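Local coordinates for N-acetyltransferase domain-containing protein (Deinococcus radiodurans, PDB 3S6F) that binds coenzyme A and probably transfers the acetyl group of acetyl-CoA to an amine substrate not yet identified, at residues L24-P32 with L78-R86; L40-V51 with G62-G70. One frame throughout, in Å; residues are numbered along the deposited sequence. Where two conformers were deposited one is given.

In the fold
Both contacts meet on neighbouring strands of one sheet. In interaction 2 the helix of 40-51 packs on strand 60-68 and its strand pairs with it; in interaction 1 the loop 24-32 closes over the end of strand 73-81, the next strand across. Their centres lie about 16 Å apart, on opposite sides of the chain's centre, yet they touch. Phe63 N lies 2.9 Å from Glu80 O, probably a hydrogen bond. Phe27 CZ packs 3.6 Å from Gly62 N. Interaction 1 holds the coenzyme A directly, through Leu79, Val81 and Arg86. Interaction 2 stands one layer back, the side chain of Val64 about 4 Å from that of Leu79. Both reach the second subunit.

Interaction 1. Residues L24-P32 with L78-R86; sequences LGGFFEGWP and LLEVQAGWR. With COA (coenzyme A), chain B.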
loop_
_atom_site.group_PDB
_atom_site.type_symbol
_atom_site.label_atom_id
_atom_site.label_comp_id
_atom_site.label_asym_id
_atom_site.label_seq_id
_atom_site.Cartn_x
_atom_site.Cartn_y
_atom_site.Cartn_z
ATOM N N LEU A 24 0.200 16.702 -16.998
ATOM C CA LEU A 24 0.840 15.921 -15.940
ATOM C C LEU A 24 2.362 15.953 -16.048
ATOM O O LEU A 24 3.033 15.165 -15.400
ATOM C CB LEU A 24 0.312 14.472 -15.961
ATOM C CG LEU A 24 -1.097 14.309 -15.408
ATOM C CD1 LEU A 24 -1.628 12.923 -15.772
ATOM C CD2 LEU A 24 -1.151 14.479 -13.909
ATOM N N GLY A 25 2.923 16.867 -16.825
ATOM C CA GLY A 25 4.341 17.054 -16.848
ATOM C C GLY A 25 4.866 17.782 -15.625
ATOM O O GLY A 25 4.125 18.480 -14.920
ATOM N N GLY A 26 6.168 17.626 -15.361
ATOM C CA GLY A 26 6.847 18.328 -14.279
ATOM C C GLY A 26 7.007 17.618 -12.954
ATOM O O GLY A 26 7.453 18.243 -12.001
ATOM N N PHE A 27 6.617 16.344 -12.883
ATOM C CA PHE A 27 6.727 15.555 -11.665
ATOM C C PHE A 27 7.968 14.684 -11.709
ATOM O O PHE A 27 8.745 14.678 -12.677
ATOM C CB PHE A 27 5.430 14.786 -11.437
ATOM C CG PHE A 27 4.304 15.690 -11.089
ATOM C CD1 PHE A 27 4.268 16.314 -9.852
ATOM C CD2 PHE A 27 3.299 15.978 -11.988
ATOM C CE1 PHE A 27 3.265 17.202 -9.533
ATOM C CE2 PHE A 27 2.273 16.842 -11.642
ATOM C CZ PHE A 27 2.276 17.460 -10.412
ATOM N N PHE A 28 8.172 13.977 -10.610
ATOM C CA PHE A 28 9.312 13.068 -10.426
ATOM C C PHE A 28 10.619 13.837 -10.440
ATOM O O PHE A 28 11.649 13.358 -10.941
ATOM C CB PHE A 28 9.290 11.920 -11.423
ATOM C CG PHE A 28 7.977 11.177 -11.407
ATOM C CD1 PHE A 28 7.686 10.262 -10.387
ATOM C CD2 PHE A 28 7.061 11.364 -12.428
ATOM C CE1 PHE A 28 6.509 9.582 -10.365
ATOM C CE2 PHE A 28 5.890 10.658 -12.414
ATOM C CZ PHE A 28 5.619 9.778 -11.374
ATOM N N GLU A 29 10.634 14.966 -9.755
ATOM C CA GLU A 29 11.840 15.772 -9.626
ATOM C C GLU A 29 12.900 14.909 -8.941
ATOM O O GLU A 29 12.653 14.263 -7.903
ATOM C CB GLU A 29 11.580 17.067 -8.827
ATOM C CG GLU A 29 12.785 18.047 -8.811
ATOM C CD GLU A 29 12.713 19.142 -7.705
ATOM O OE1 GLU A 29 11.617 19.409 -7.163
ATOM O OE2 GLU A 29 13.755 19.793 -7.394
ATOM N N GLY A 30 14.098 14.854 -9.506
ATOM C CA GLY A 30 15.177 14.080 -8.900
ATOM C C GLY A 30 15.194 12.603 -9.243
ATOM O O GLY A 30 16.145 11.898 -8.862
ATOM N N TRP A 31 14.210 12.091 -9.963
ATOM C CA TRP A 31 14.195 10.679 -10.311
ATOM C C TRP A 31 15.101 10.447 -11.506
ATOM O O TRP A 31 14.951 11.108 -12.518
ATOM C CB TRP A 31 12.799 10.203 -10.668
ATOM C CG TRP A 31 11.853 10.083 -9.492
ATOM C CD1 TRP A 31 11.671 10.956 -8.440
ATOM C CD2 TRP A 31 10.927 9.021 -9.295
ATOM N NE1 TRP A 31 10.696 10.474 -7.604
ATOM C CE2 TRP A 31 10.238 9.282 -8.092
ATOM C CE3 TRP A 31 10.601 7.870 -10.010
ATOM C CZ2 TRP A 31 9.267 8.431 -7.597
ATOM C CZ3 TRP A 31 9.638 7.023 -9.501
ATOM C CH2 TRP A 31 8.993 7.303 -8.306
ATOM N N PRO A 32 15.997 9.448 -11.438
ATOM C CA PRO A 32 16.837 9.202 -12.604
ATOM C C PRO A 32 16.139 8.705 -13.864
ATOM O O PRO A 32 16.554 9.055 -14.961
ATOM C CB PRO A 32 17.821 8.153 -12.113
ATOM C CG PRO A 32 17.881 8.387 -10.650
ATOM C CD PRO A 32 16.494 8.760 -10.255
ATOM N N LEU A 78 2.872 7.866 -3.609
ATOM C CA LEU A 78 3.431 9.096 -4.179
ATOM C C LEU A 78 2.718 10.319 -3.666
ATOM O O LEU A 78 1.484 10.364 -3.643
ATOM C CB LEU A 78 3.336 9.076 -5.707
ATOM C CG LEU A 78 3.992 7.926 -6.464
ATOM C CD1 LEU A 78 3.535 7.952 -7.929
ATOM C CD2 LEU A 78 5.525 7.952 -6.332
ATOM N N LEU A 79 3.489 11.341 -3.324
ATOM C CA LEU A 79 3.015 12.679 -2.988
ATOM C C LEU A 79 4.032 13.650 -3.560
ATOM O O LEU A 79 5.214 13.560 -3.217
ATOM C CB LEU A 79 2.903 12.857 -1.471
ATOM C CG LEU A 79 2.638 14.282 -0.966
ATOM C CD1 LEU A 79 1.228 14.746 -1.324
ATOM C CD2 LEU A 79 2.917 14.376 0.533
ATOM N N GLU A 80 3.593 14.610 -4.364
ATOM C CA GLU A 80 4.539 15.575 -4.882
ATOM C C GLU A 80 3.828 16.856 -5.242
ATOM O O GLU A 80 2.752 16.884 -5.823
ATOM C CB GLU A 80 5.274 15.055 -6.122
ATOM C CG GLU A 80 6.445 15.925 -6.549
ATOM C CD GLU A 80 7.283 15.301 -7.665
ATOM O OE1 GLU A 80 6.869 14.251 -8.210
ATOM O OE2 GLU A 80 8.344 15.883 -8.006
ATOM N N VAL A 81 4.487 17.957 -4.870
ATOM C CA VAL A 81 4.112 19.311 -5.259
ATOM C C VAL A 81 5.280 19.870 -6.043
ATOM O O VAL A 81 6.433 19.743 -5.640
ATOM C CB VAL A 81 3.781 20.193 -4.025
ATOM C CG1 VAL A 81 3.603 21.655 -4.393
ATOM C CG2 VAL A 81 2.548 19.631 -3.288
ATOM N N GLN A 82 4.994 20.479 -7.183
ATOM C CA GLN A 82 6.071 21.039 -8.013
ATOM C C GLN A 82 6.785 22.139 -7.242
ATOM O O GLN A 82 6.168 22.888 -6.495
ATOM C CB GLN A 82 5.527 21.532 -9.346
ATOM C CG GLN A 82 5.011 20.332 -10.140
ATOM C CD GLN A 82 4.695 20.588 -11.565
ATOM O OE1 GLN A 82 4.883 21.689 -12.040
ATOM N NE2 GLN A 82 4.227 19.552 -12.290
ATOM N N ALA A 83 8.108 22.283 -7.397
ATOM C CA ALA A 83 8.899 23.098 -6.445
ATOM C C ALA A 83 8.427 24.554 -6.235
ATOM O O ALA A 83 8.471 25.036 -5.116
ATOM C CB ALA A 83 10.435 23.068 -6.814
ATOM N N GLY A 84 7.959 25.234 -7.282
ATOM C CA GLY A 84 7.528 26.636 -7.193
ATOM C C GLY A 84 6.265 26.851 -6.390
ATOM O O GLY A 84 5.884 27.973 -6.111
ATOM N N TRP A 85 5.628 25.739 -6.033
ATOM C CA TRP A 85 4.335 25.706 -5.349
ATOM C C TRP A 85 4.422 25.150 -3.945
ATOM O O TRP A 85 3.391 25.068 -3.274
ATOM C CB TRP A 85 3.317 24.884 -6.159
ATOM C CG TRP A 85 2.788 25.641 -7.330
ATOM C CD1 TRP A 85 3.158 25.539 -8.623
ATOM C CD2 TRP A 85 1.781 26.655 -7.281
ATOM N NE1 TRP A 85 2.429 26.407 -9.406
ATOM C CE2 TRP A 85 1.594 27.124 -8.590
ATOM C CE3 TRP A 85 1.053 27.242 -6.246
ATOM C CZ2 TRP A 85 0.668 28.131 -8.894
ATOM C CZ3 TRP A 85 0.133 28.229 -6.553
ATOM C CH2 TRP A 85 -0.035 28.652 -7.860
ATOM N N ARG A 86 5.612 24.721 -3.517
ATOM C CA ARG A 86 5.845 24.208 -2.175
ATOM C C ARG A 86 5.797 25.332 -1.146
ATOM O O ARG A 86 5.934 26.521 -1.477
ATOM C CB ARG A 86 7.194 23.485 -2.125
ATOM C CG ARG A 86 7.193 22.241 -2.973
ATOM C CD ARG A 86 8.550 21.555 -2.989
ATOM N NE ARG A 86 8.514 20.451 -3.938
ATOM C CZ ARG A 86 9.525 20.010 -4.630
ATOM N NH1 ARG A 86 10.774 20.394 -4.382
ATOM N NH2 ARG A 86 9.354 19.071 -5.518
HETATM N N1A COA B . 13.366 18.320 4.182
HETATM C C2A COA B . 12.970 19.006 5.310
HETATM N N3A COA B . 11.682 19.462 5.473
HETATM C C4A COA B . 10.794 19.238 4.473
HETATM C C5A COA B . 11.176 18.575 3.311
HETATM C C6A COA B . 12.473 18.084 3.173
HETATM N N6A COA B . 12.868 17.404 2.090
HETATM N N7A COA B . 10.082 18.512 2.505
HETATM C C8A COA B . 9.059 19.128 3.137
HETATM N N9A COA B . 9.481 19.586 4.353
HETATM C C1B COA B . 8.679 20.264 5.368
HETATM C C2B COA B . 9.185 21.671 5.661
HETATM O O2B COA B . 8.920 21.889 7.012
HETATM C C3B COA B . 8.300 22.594 4.839
HETATM O O3B COA B . 8.208 23.915 5.345
HETATM P P3B COA B . 9.132 25.098 4.726
HETATM O O7A COA B . 10.562 24.665 4.928
HETATM O O8A COA B . 8.806 25.224 3.260
HETATM O O9A COA B . 8.763 26.330 5.517
HETATM C C4B COA B . 6.994 21.821 4.924
HETATM O O4B COA B . 7.361 20.448 4.913
HETATM C C5B COA B . 6.044 22.120 3.779
HETATM O O5B COA B . 4.755 21.642 4.118
HETATM P P1A COA B . 3.546 21.981 3.102
HETATM O O1A COA B . 2.321 21.466 3.771
HETATM O O2A COA B . 3.559 23.412 2.648
HETATM O O3A COA B . 3.889 20.976 1.911
HETATM P P2A COA B . 4.509 21.297 0.466
HETATM O O4A COA B . 5.730 22.124 0.610
HETATM O O5A COA B . 3.409 21.807 -0.398
HETATM O O6A COA B . 4.834 19.809 0.013
HETATM C CBP COA B . 6.246 17.882 -0.040
HETATM C CCP COA B . 5.617 18.949 0.840
HETATM C CDP COA B . 5.134 17.104 -0.768
HETATM C CEP COA B . 7.038 16.902 0.855
HETATM C CAP COA B . 7.174 18.620 -1.021
HETATM O OAP COA B . 8.323 19.113 -0.357
HETATM C C9P COA B . 7.621 17.700 -2.133
HETATM O O9P COA B . 6.872 17.539 -3.217
HETATM N N8P COA B . 8.797 17.090 -2.061
HETATM C C7P COA B . 9.271 16.193 -3.108
HETATM C C6P COA B . 8.595 14.815 -3.105
HETATM C C5P COA B . 8.550 14.253 -1.712
HETATM O O5P COA B . 9.567 14.270 -1.014
HETATM N N4P COA B . 7.370 13.745 -1.328
HETATM C C3P COA B . 7.204 12.950 -0.135
HETATM C C2P COA B . 7.038 11.492 -0.561
HETATM S S1P COA B . 8.572 10.756 -1.220
HETATM O O HOH W 1 7.975 18.285 -9.269
HETATM O O HOH W 2 9.587 20.404 -9.076
HETATM O O HOH W 3 10.407 14.607 -6.385
HETATM O O HOH W 4 13.794 20.212 -4.604
#
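Glu80 leaves the strand with CG anti to its backbone N (chi1 -170°) and stays extended, which carries its carboxylate under the loop, where Phe28 N and Glu29 N both point at it. Phe28 N donates to OE1 of Glu80 at 2.7 Å, on the syn side though somewhat out of the carboxylate plane; Glu29 N takes the syn lone pair of Glu80 OE2 in a nearly straight bond of 3.0 Å. Two waters also donate to Glu80 OE2, one of them weakly, and tie it to the carbonyls of Gly26 and Glu29. Extended beyond CG, Gln82 carries NE2 over one face of the Phe27 ring, toward the rim, 3.4 Å from Phe27 CE2, and donates to a lone pair of Gly25 O. In the conformer given, Glu29 OE1 meets NH2 of Arg86 at 2.8 Å in a salt bridge. The planes are 5° apart, but OE1 alone receives both NH2 and, weakly, NH1, nearly end-on, and sits tilted from the guanidinium plane. At the other end Leu78 places CD1 at the edge of the Phe28 ring and CD2 4.0 Å from Trp31 CZ2.

Along the same strand Leu79 O accepts from N4P of coenzyme A, and Val81 N donates to its O9P at 2.9 Å, as in GNAT enzymes, where pantetheine pairs with this strand. Two N-H groups and two waters thus fix the position and rotation of the Glu80 carboxylate. Arg86, bonded through NE to Val81 O, holds one guanidinium face against the pantetheine arm, helped by Glu29 in that conformer.

Interaction 2. Residues L40-V51 with G62-G70; sequences LWRILDRAAVFV and GFVNALSDG
Leu40 and Phe63 meet where a helix lies over an antiparallel hairpin, strands 49-54 and 60-68, part of the mixed sheet of the GNAT fold. The axes of the short segments 40-46 and 62-68 pass 8.6 Å apart at 44°.

The apolar contacts come first. CD1 of Leu40 makes a CH-pi contact over one face of the Phe63 ring, 4.2 Å from its centroid, and CD2 of Leu44 approaches CD2 of that ring obliquely. Phe63 CG stands between its backbone N and carbonyl carbon, and this chi1 of 78° swings the ring to where these leucines reach it; Phe27 of the neighbouring loop meets it edge-to-face. On the other face of the sheet CG2 of Val49 touches CB of Ala66, and Val51 lies alongside Val64, pointing the same way, where Val49, Val51 and Val64 meet helix 90-102.

Backbone bonds zip the strands together. Val51 and Val64 form a hydrogen-bonded pair, Val51 N donating to Val64 O at 3.0 Å. The return bond runs from Val64 N to Val51 O at 3.1 Å. Phe50 and Asn65 form the non-hydrogen-bonded pair between this and Val49-Ala66. At the hairpin's helix end Ala48 and Val49 both face Ala66 in a classic beta bulge, their two N-H groups converging weakly on Ala66 O. Beyond it Ser68 OG accepts from Gly70 N in an ST turn.

Water mediates the last link: Asn65 ND2 donates to a water at 2.9 Å, and that water donates to Ile43 O at 2.8 Å.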
loop_
_atom_site.group_PDB
_atom_site.type_symbol
_atom_site.label_atom_id
_atom_site.label_comp_id
_atom_site.label_asym_id
_atom_site.label_seq_id
_atom_site.Cartn_x
_atom_site.Cartn_y
_atom_site.Cartn_z
ATOM N N LEU A 40 2.204 8.400 -15.788
ATOM C CA LEU A 40 1.569 8.972 -14.612
ATOM C C LEU A 40 0.043 8.949 -14.731
ATOM O O LEU A 40 -0.654 8.631 -13.783
ATOM C CB LEU A 40 2.134 10.365 -14.301
ATOM C CG LEU A 40 1.522 11.072 -13.074
ATOM C CD1 LEU A 40 1.558 10.225 -11.812
ATOM C CD2 LEU A 40 2.230 12.411 -12.842
ATOM N N TRP A 41 -0.464 9.289 -15.913
ATOM C CA TRP A 41 -1.900 9.230 -16.128
ATOM C C TRP A 41 -2.410 7.814 -15.835
ATOM O O TRP A 41 -3.405 7.614 -15.136
ATOM C CB TRP A 41 -2.207 9.665 -17.582
ATOM C CG TRP A 41 -3.632 10.036 -17.863
ATOM C CD1 TRP A 41 -4.115 11.301 -17.977
ATOM C CD2 TRP A 41 -4.745 9.164 -18.047
ATOM N NE1 TRP A 41 -5.444 11.284 -18.212
ATOM C CE2 TRP A 41 -5.876 9.991 -18.278
ATOM C CE3 TRP A 41 -4.920 7.781 -18.055
ATOM C CZ2 TRP A 41 -7.124 9.489 -18.487
ATOM C CZ3 TRP A 41 -6.196 7.286 -18.269
ATOM C CH2 TRP A 41 -7.280 8.158 -18.450
ATOM N N ARG A 42 -1.720 6.796 -16.348
ATOM C CA ARG A 42 -2.122 5.400 -16.089
ATOM C C ARG A 42 -2.008 5.018 -14.607
ATOM O O ARG A 42 -2.880 4.316 -14.074
ATOM C CB ARG A 42 -1.360 4.426 -16.968
ATOM C CG ARG A 42 -1.582 4.593 -18.462
ATOM C CD ARG A 42 -0.873 3.449 -19.283
ATOM N NE ARG A 42 0.620 3.428 -19.146
ATOM C CZ ARG A 42 1.392 2.492 -18.577
ATOM N NH1 ARG A 42 0.886 1.396 -18.013
ATOM N NH2 ARG A 42 2.719 2.677 -18.541
ATOM N N ILE A 43 -0.942 5.490 -13.950
ATOM C CA ILE A 43 -0.800 5.254 -12.510
ATOM C C ILE A 43 -1.998 5.796 -11.735
ATOM O O ILE A 43 -2.572 5.117 -10.892
ATOM C CB ILE A 43 0.558 5.856 -11.999
ATOM C CG1 ILE A 43 1.734 5.044 -12.529
ATOM C CG2 ILE A 43 0.576 5.936 -10.485
ATOM C CD1 ILE A 43 3.090 5.726 -12.372
ATOM N N LEU A 44 -2.372 7.019 -12.071
ATOM C CA LEU A 44 -3.525 7.612 -11.419
ATOM C C LEU A 44 -4.790 6.838 -11.714
ATOM O O LEU A 44 -5.630 6.623 -10.845
ATOM C CB LEU A 44 -3.636 9.093 -11.799
ATOM C CG LEU A 44 -2.485 9.980 -11.274
ATOM C CD1 LEU A 44 -2.475 11.300 -12.057
ATOM C CD2 LEU A 44 -2.575 10.203 -9.802
ATOM N N ASP A 45 -4.963 6.413 -12.973
ATOM C CA ASP A 45 -6.143 5.659 -13.368
ATOM C C ASP A 45 -6.234 4.323 -12.637
ATOM O O ASP A 45 -7.348 3.823 -12.454
ATOM C CB ASP A 45 -6.096 5.451 -14.864
ATOM C CG ASP A 45 -7.402 4.945 -15.454
ATOM O OD1 ASP A 45 -8.472 5.328 -14.973
ATOM O OD2 ASP A 45 -7.305 4.215 -16.434
ATOM N N ARG A 46 -5.110 3.750 -12.234
ATOM C CA ARG A 46 -5.091 2.464 -11.526
ATOM C C ARG A 46 -5.103 2.602 -10.021
ATOM O O ARG A 46 -5.241 1.604 -9.318
ATOM C CB ARG A 46 -3.847 1.670 -11.936
ATOM C CG ARG A 46 -3.972 1.001 -13.302
ATOM C CD ARG A 46 -4.924 -0.214 -13.349
ATOM N NE ARG A 46 -4.629 -1.000 -14.552
ATOM C CZ ARG A 46 -3.539 -1.750 -14.726
ATOM N NH1 ARG A 46 -2.618 -1.845 -13.772
ATOM N NH2 ARG A 46 -3.368 -2.407 -15.870
ATOM N N ALA A 47 -4.902 3.800 -9.481
ATOM C CA ALA A 47 -4.959 4.036 -8.046
ATOM C C ALA A 47 -6.360 3.699 -7.518
ATOM O O ALA A 47 -7.349 3.842 -8.230
ATOM C CB ALA A 47 -4.603 5.498 -7.732
ATOM N N ALA A 48 -6.463 3.362 -6.245
ATOM C CA ALA A 48 -7.797 3.319 -5.624
ATOM C C ALA A 48 -8.437 4.692 -5.638
ATOM O O ALA A 48 -9.592 4.860 -6.044
ATOM C CB ALA A 48 -7.744 2.759 -4.210
ATOM N N VAL A 49 -7.708 5.691 -5.150
ATOM C CA VAL A 49 -8.139 7.083 -5.105
ATOM C C VAL A 49 -6.911 7.945 -5.319
ATOM O O VAL A 49 -5.757 7.516 -5.115
ATOM C CB VAL A 49 -8.857 7.465 -3.777
ATOM C CG1 VAL A 49 -10.151 6.661 -3.557
ATOM C CG2 VAL A 49 -7.901 7.363 -2.591
ATOM N N PHE A 50 -7.145 9.188 -5.679
ATOM C CA PHE A 50 -6.077 10.177 -5.832
ATOM C C PHE A 50 -6.667 11.562 -5.713
ATOM O O PHE A 50 -7.889 11.732 -5.826
ATOM C CB PHE A 50 -5.312 10.001 -7.164
ATOM C CG PHE A 50 -6.179 10.178 -8.359
ATOM C CD1 PHE A 50 -6.427 11.435 -8.901
ATOM C CD2 PHE A 50 -6.778 9.083 -8.962
ATOM C CE1 PHE A 50 -7.240 11.590 -10.003
ATOM C CE2 PHE A 50 -7.593 9.253 -10.066
ATOM C CZ PHE A 50 -7.819 10.508 -10.581
ATOM N N VAL A 51 -5.791 12.549 -5.498
ATOM C CA VAL A 51 -6.187 13.953 -5.494
ATOM C C VAL A 51 -5.191 14.743 -6.338
ATOM O O VAL A 51 -3.993 14.536 -6.189
ATOM C CB VAL A 51 -6.281 14.566 -4.077
ATOM C CG1 VAL A 51 -6.904 15.969 -4.120
ATOM C CG2 VAL A 51 -7.079 13.667 -3.121
ATOM N N GLY A 62 0.262 19.519 -8.235
ATOM C CA GLY A 62 0.501 18.624 -7.103
ATOM C C GLY A 62 -0.389 17.444 -7.233
ATOM O O GLY A 62 -1.507 17.561 -7.768
ATOM N N PHE A 63 0.042 16.293 -6.703
ATOM C CA PHE A 63 -0.822 15.111 -6.697
ATOM C C PHE A 63 -0.435 14.228 -5.558
ATOM O O PHE A 63 0.673 14.282 -5.010
ATOM C CB PHE A 63 -0.788 14.326 -8.028
ATOM C CG PHE A 63 0.438 13.465 -8.210
ATOM C CD1 PHE A 63 1.620 13.985 -8.655
ATOM C CD2 PHE A 63 0.378 12.130 -7.864
ATOM C CE1 PHE A 63 2.736 13.186 -8.769
ATOM C CE2 PHE A 63 1.485 11.325 -8.020
ATOM C CZ PHE A 63 2.663 11.858 -8.434
ATOM N N VAL A 64 -1.355 13.328 -5.219
ATOM C CA VAL A 64 -1.129 12.227 -4.277
ATOM C C VAL A 64 -1.984 11.065 -4.756
ATOM O O VAL A 64 -3.119 11.266 -5.219
ATOM C CB VAL A 64 -1.484 12.640 -2.843
ATOM C CG1 VAL A 64 -2.945 13.079 -2.699
ATOM C CG2 VAL A 64 -1.131 11.576 -1.833
ATOM N N ASN A 65 -1.474 9.845 -4.633
ATOM C CA ASN A 65 -2.264 8.665 -4.951
ATOM C C ASN A 65 -2.322 7.719 -3.768
ATOM O O ASN A 65 -1.551 7.830 -2.814
ATOM C CB ASN A 65 -1.765 7.935 -6.214
ATOM C CG ASN A 65 -0.407 7.248 -6.031
ATOM O OD1 ASN A 65 0.428 7.716 -5.265
ATOM N ND2 ASN A 65 -0.181 6.189 -6.817
ATOM N N ALA A 66 -3.209 6.724 -3.863
ATOM C CA ALA A 66 -3.354 5.751 -2.796
ATOM C C ALA A 66 -3.829 4.424 -3.373
ATOM O O ALA A 66 -4.668 4.372 -4.293
ATOM C CB ALA A 66 -4.297 6.221 -1.693
ATOM N N LEU A 67 -3.332 3.364 -2.754
ATOM C CA LEU A 67 -3.806 1.989 -2.945
ATOM C C LEU A 67 -4.701 1.665 -1.772
ATOM O O LEU A 67 -4.457 2.136 -0.658
ATOM C CB LEU A 67 -2.615 1.024 -2.954
ATOM C CG LEU A 67 -1.397 1.451 -3.787
ATOM C CD1 LEU A 67 -0.285 0.401 -3.634
ATOM C CD2 LEU A 67 -1.722 1.749 -5.259
ATOM N N SER A 68 -5.733 0.843 -1.963
ATOM C CA SER A 68 -6.641 0.529 -0.873
ATOM C C SER A 68 -7.418 -0.746 -1.171
ATOM O O SER A 68 -7.679 -1.049 -2.337
ATOM C CB SER A 68 -7.650 1.682 -0.730
ATOM O OG SER A 68 -8.479 1.454 0.392
ATOM N N ASP A 69 -7.835 -1.460 -0.113
ATOM C CA ASP A 69 -8.819 -2.518 -0.246
ATOM C C ASP A 69 -10.225 -2.075 0.179
ATOM O O ASP A 69 -11.139 -2.865 0.084
ATOM C CB ASP A 69 -8.383 -3.807 0.466
ATOM C CG ASP A 69 -8.206 -3.694 1.959
ATOM O OD1 ASP A 69 -8.782 -2.750 2.581
ATOM O OD2 ASP A 69 -7.448 -4.545 2.505
ATOM N N GLY A 70 -10.351 -0.833 0.651
ATOM C CA GLY A 70 -11.654 -0.328 1.041
ATOM C C GLY A 70 -12.247 -0.917 2.284
ATOM O O GLY A 70 -13.386 -0.578 2.654
HETATM O O HOH W 5 -1.675 4.273 -8.357
#